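Local structure of fimbrial subunit type 1 (Actinomyces oris, 3UXF) at residues A[41-53]-A[70-82]. The protein forms the shaft of type 1 fimbriae as their major pilin subunit and is anchored to the peptidoglycan of the bacterial cell wall. Numbering follows the deposited sequence.
Sequences AATTLTVHKCEQT and ECKPVSDVEFTIT
With CG1 anti to the backbone N (chi1 -176°), V47 sets this methyl over the ring of F79. The result is a CH-pi contact: V47 CG1 stands 3.8 Å from the centroid of the F79 ring, almost on the ring normal. K49 meets the same ring at its edge, where CD lies 4.0 Å from F79 CZ. Its chain bends at chi2 (70°), and CG packs against CB of V74 at 3.7 Å. The amino end of K49 continues to a salt bridge with E142. Further along, L45 CD2 and I81 CG2 touch at 3.8 Å, the two side chains lying alongside each other and running opposite ways.

At the other end the backbones meet in a single beta bridge between C50 and P73. V74 N donates to K49 O, and E51 N donates to K72 O at 2.8 Å. The C50–C71 disulfide (SG to SG 2.0 Å, chi3 -98°) links the two loop segments covalently, beside the bridge. E51 CG lies against V74 CG2 at 3.6 Å. One water donates to both E51 OE2 and P73 O, and another accepts from the backbone N of Q52 and of K72.

The V47, F79, L45 and I81 side chains are part of the core between two sheets of a beta sandwich, and the disulfide lies beyond the ends of the strands. Both segments belong to the N-terminal pilin domain. Strand 44-48 lies between strands 125-128 and 170-176 in one sheet. Strand 78-84 lies between 114-119 and 136-144 in the facing sheet. F79 also touches A126 and E142, and I81 touches F128 and Y138, so these side chains join both sheets.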
loop_
_atom_site.group_PDB
_atom_site.type_symbol
_atom_site.label_atom_id
_atom_site.label_comp_id
_atom_site.label_asym_id
_atom_site.label_seq_id
_atom_site.Cartn_x
_atom_site.Cartn_y
_atom_site.Cartn_z
ATOM N N ALA A 41 11.240 45.201 8.600
ATOM C CA ALA A 41 10.189 44.461 9.301
ATOM C C ALA A 41 10.724 43.159 9.857
ATOM O O ALA A 41 11.566 42.514 9.232
ATOM C CB ALA A 41 9.008 44.177 8.383
ATOM N N ALA A 42 10.202 42.771 11.019
ATOM C CA ALA A 42 10.405 41.402 11.511
ATOM C C ALA A 42 9.625 40.475 10.601
ATOM O O ALA A 42 8.543 40.825 10.122
ATOM C CB ALA A 42 9.908 41.254 12.955
ATOM N N THR A 43 10.194 39.292 10.365
ATOM C CA THR A 43 9.526 38.293 9.524
ATOM C C THR A 43 9.643 36.930 10.154
ATOM O O THR A 43 10.564 36.670 10.924
ATOM C CB THR A 43 10.170 38.200 8.130
ATOM O OG1 THR A 43 11.583 38.042 8.255
ATOM C CG2 THR A 43 9.838 39.442 7.252
ATOM N N THR A 44 8.722 36.026 9.792
ATOM C CA THR A 44 8.911 34.604 10.096
ATOM C C THR A 44 8.394 33.789 8.921
ATOM O O THR A 44 7.562 34.273 8.146
ATOM C CB THR A 44 8.181 34.130 11.394
ATOM O OG1 THR A 44 6.783 34.348 11.255
ATOM C CG2 THR A 44 8.680 34.907 12.652
ATOM N N LEU A 45 8.908 32.561 8.792
ATOM C CA LEU A 45 8.441 31.638 7.759
ATOM C C LEU A 45 8.180 30.313 8.457
ATOM O O LEU A 45 9.098 29.773 9.033
ATOM C CB LEU A 45 9.508 31.452 6.687
ATOM C CG LEU A 45 9.162 30.338 5.690
ATOM C CD1 LEU A 45 7.851 30.621 4.961
ATOM C CD2 LEU A 45 10.339 30.137 4.705
ATOM N N THR A 46 6.959 29.794 8.385
ATOM C CA THR A 46 6.616 28.548 9.080
ATOM C C THR A 46 6.198 27.545 8.020
ATOM O O THR A 46 5.217 27.760 7.311
ATOM C CB THR A 46 5.473 28.776 10.058
ATOM O OG1 THR A 46 5.898 29.733 11.038
ATOM C CG2 THR A 46 5.137 27.467 10.814
ATOM N N VAL A 47 6.976 26.479 7.873
ATOM C CA VAL A 47 6.678 25.433 6.880
ATOM C C VAL A 47 5.995 24.271 7.612
ATOM O O VAL A 47 6.520 23.804 8.611
ATOM C CB VAL A 47 8.003 24.965 6.235
ATOM C CG1 VAL A 47 7.765 23.916 5.100
ATOM C CG2 VAL A 47 8.763 26.176 5.665
ATOM N N HIS A 48 4.814 23.869 7.134
ATOM C CA HIS A 48 4.033 22.807 7.776
ATOM C C HIS A 48 4.258 21.506 6.990
ATOM O O HIS A 48 3.849 21.414 5.833
ATOM C CB HIS A 48 2.559 23.174 7.730
ATOM C CG HIS A 48 2.202 24.355 8.584
ATOM N ND1 HIS A 48 1.461 24.245 9.742
ATOM C CD2 HIS A 48 2.496 25.675 8.451
ATOM C CE1 HIS A 48 1.318 25.439 10.289
ATOM N NE2 HIS A 48 1.936 26.321 9.524
ATOM N N LYS A 49 4.935 20.533 7.609
ATOM C CA LYS A 49 5.230 19.266 6.943
ATOM C C LYS A 49 4.193 18.226 7.379
ATOM O O LYS A 49 4.046 17.938 8.569
ATOM C CB LYS A 49 6.647 18.805 7.289
ATOM C CG LYS A 49 7.008 17.421 6.679
ATOM C CD LYS A 49 7.160 17.504 5.160
ATOM C CE LYS A 49 7.412 16.071 4.579
ATOM N NZ LYS A 49 7.646 16.165 3.129
ATOM N N CYS A 50 3.470 17.704 6.390
ATOM C CA CYS A 50 2.334 16.809 6.614
ATOM C C CYS A 50 2.510 15.555 5.774
ATOM O O CYS A 50 3.086 15.600 4.700
ATOM C CB CYS A 50 1.040 17.515 6.185
ATOM S SG CYS A 50 0.766 19.127 6.992
ATOM N N GLU A 51 1.986 14.428 6.250
ATOM C CA GLU A 51 2.137 13.166 5.521
ATOM C C GLU A 51 1.444 13.198 4.165
ATOM O O GLU A 51 1.982 12.684 3.184
ATOM C CB GLU A 51 1.551 12.003 6.333
ATOM C CG GLU A 51 2.330 11.649 7.548
ATOM C CD GLU A 51 1.919 10.276 8.123
ATOM O OE1 GLU A 51 1.087 9.591 7.492
ATOM O OE2 GLU A 51 2.424 9.891 9.198
ATOM N N GLN A 52 0.245 13.784 4.143
ATOM C CA GLN A 52 -0.594 13.885 2.947
ATOM C C GLN A 52 -0.812 15.322 2.518
ATOM O O GLN A 52 -1.026 16.206 3.352
ATOM C CB GLN A 52 -1.978 13.270 3.215
ATOM C CG GLN A 52 -1.949 11.770 3.365
ATOM C CD GLN A 52 -1.335 11.094 2.162
ATOM O OE1 GLN A 52 -0.550 10.151 2.303
ATOM N NE2 GLN A 52 -1.684 11.570 0.962
ATOM N N THR A 53 -0.795 15.542 1.209
ATOM C CA THR A 53 -1.053 16.859 0.669
ATOM C C THR A 53 -1.956 16.726 -0.562
ATOM O O THR A 53 -2.887 17.514 -0.747
ATOM C CB THR A 53 0.266 17.564 0.312
ATOM O OG1 THR A 53 0.871 16.908 -0.802
ATOM C CG2 THR A 53 1.231 17.541 1.491
ATOM N N GLU A 70 -6.252 19.453 7.374
ATOM C CA GLU A 70 -5.923 18.121 7.841
ATOM C C GLU A 70 -4.424 17.963 7.654
ATOM O O GLU A 70 -3.897 18.161 6.554
ATOM C CB GLU A 70 -6.677 17.075 7.023
ATOM C CG GLU A 70 -6.667 17.365 5.525
ATOM C CD GLU A 70 -7.645 16.500 4.738
ATOM O OE1 GLU A 70 -7.810 15.307 5.087
ATOM O OE2 GLU A 70 -8.248 17.022 3.767
ATOM N N CYS A 71 -3.728 17.633 8.732
ATOM C CA CYS A 71 -2.287 17.468 8.664
ATOM C C CYS A 71 -1.822 16.440 9.670
ATOM O O CYS A 71 -1.965 16.631 10.880
ATOM C CB CYS A 71 -1.584 18.803 8.933
ATOM S SG CYS A 71 0.214 18.703 8.886
ATOM N N LYS A 72 -1.284 15.335 9.179
ATOM C CA LYS A 72 -0.577 14.430 10.057
ATOM C C LYS A 72 0.883 14.847 10.040
ATOM O O LYS A 72 1.567 14.693 9.036
ATOM C CB LYS A 72 -0.771 12.984 9.589
ATOM C CG LYS A 72 -2.206 12.514 9.824
ATOM C CD LYS A 72 -2.644 11.407 8.866
ATOM C CE LYS A 72 -4.109 11.015 9.112
ATOM N NZ LYS A 72 -4.564 9.843 8.290
ATOM N N PRO A 73 1.351 15.419 11.150
ATOM C CA PRO A 73 2.663 16.069 11.125
ATOM C C PRO A 73 3.770 15.051 10.976
ATOM O O PRO A 73 3.640 13.884 11.397
ATOM C CB PRO A 73 2.740 16.756 12.489
ATOM C CG PRO A 73 1.803 15.946 13.367
ATOM C CD PRO A 73 0.671 15.591 12.442
ATOM N N VAL A 74 4.849 15.469 10.336
ATOM C CA VAL A 74 6.010 14.611 10.159
ATOM C C VAL A 74 7.230 15.218 10.829
ATOM O O VAL A 74 7.615 16.344 10.488
ATOM C CB VAL A 74 6.314 14.411 8.680
ATOM C CG1 VAL A 74 7.469 13.428 8.471
ATOM C CG2 VAL A 74 5.037 13.967 7.954
ATOM N N SER A 75 7.832 14.491 11.770
ATOM C CA SER A 75 9.005 14.980 12.494
ATOM C C SER A 75 10.282 14.612 11.784
ATOM O O SER A 75 10.295 13.748 10.917
ATOM C CB SER A 75 9.037 14.398 13.914
ATOM O OG SER A 75 9.342 13.012 13.870
ATOM N N ASP A 76 11.374 15.287 12.156
ATOM C CA ASP A 76 12.700 14.954 11.686
ATOM C C ASP A 76 12.940 15.186 10.202
ATOM O O ASP A 76 13.778 14.524 9.599
ATOM C CB ASP A 76 13.096 13.507 12.076
ATOM C CG ASP A 76 14.580 13.356 12.251
ATOM O OD1 ASP A 76 15.229 14.349 12.672
ATOM O OD2 ASP A 76 15.121 12.275 11.927
ATOM N N VAL A 77 12.269 16.189 9.640
ATOM C CA VAL A 77 12.482 16.562 8.259
ATOM C C VAL A 77 13.222 17.898 8.256
ATOM O O VAL A 77 12.798 18.807 8.937
ATOM C CB VAL A 77 11.148 16.740 7.540
ATOM C CG1 VAL A 77 11.372 17.242 6.148
ATOM C CG2 VAL A 77 10.401 15.385 7.501
ATOM N N GLU A 78 14.305 17.986 7.508
ATOM C CA GLU A 78 15.063 19.251 7.462
ATOM C C GLU A 78 14.645 20.076 6.254
ATOM O O GLU A 78 14.596 19.555 5.134
ATOM C CB GLU A 78 16.549 18.949 7.357
ATOM C CG GLU A 78 17.388 20.194 7.356
ATOM C CD GLU A 78 18.835 19.877 7.028
ATOM O OE1 GLU A 78 19.194 19.784 5.836
ATOM O OE2 GLU A 78 19.614 19.691 7.990
ATOM N N PHE A 79 14.366 21.366 6.465
ATOM C CA PHE A 79 14.163 22.321 5.381
ATOM C C PHE A 79 15.290 23.311 5.365
ATOM O O PHE A 79 15.756 23.722 6.419
ATOM C CB PHE A 79 12.833 23.066 5.536
ATOM C CG PHE A 79 11.656 22.226 5.131
ATOM C CD1 PHE A 79 11.250 22.214 3.825
ATOM C CD2 PHE A 79 10.996 21.435 6.054
ATOM C CE1 PHE A 79 10.168 21.409 3.406
ATOM C CE2 PHE A 79 9.934 20.621 5.643
ATOM C CZ PHE A 79 9.502 20.655 4.323
ATOM N N THR A 80 15.736 23.640 4.169
ATOM C CA THR A 80 16.714 24.696 3.975
ATOM C C THR A 80 16.037 25.839 3.222
ATOM O O THR A 80 15.322 25.615 2.255
ATOM C CB THR A 80 17.888 24.188 3.171
ATOM O OG1 THR A 80 18.571 23.204 3.944
ATOM C CG2 THR A 80 18.845 25.338 2.850
ATOM N N ILE A 81 16.268 27.072 3.658
ATOM C CA ILE A 81 15.836 28.210 2.867
ATOM C C ILE A 81 17.057 28.935 2.319
ATOM O O ILE A 81 18.055 29.103 3.036
ATOM C CB ILE A 81 14.902 29.152 3.666
ATOM C CG1 ILE A 81 15.614 29.781 4.872
ATOM C CG2 ILE A 81 13.693 28.369 4.151
ATOM C CD1 ILE A 81 14.761 30.848 5.593
ATOM N N THR A 82 16.988 29.365 1.061
ATOM C CA THR A 82 18.098 30.116 0.482
ATOM C C THR A 82 17.580 31.459 -0.025
ATOM O O THR A 82 16.644 31.488 -0.827
ATOM C CB THR A 82 18.719 29.355 -0.685
ATOM O OG1 THR A 82 19.169 28.079 -0.211
ATOM C CG2 THR A 82 19.893 30.144 -1.268
HETATM O O HOH W 1 4.198 11.173 10.517
HETATM O O HOH W 2 -1.497 14.603 6.376
#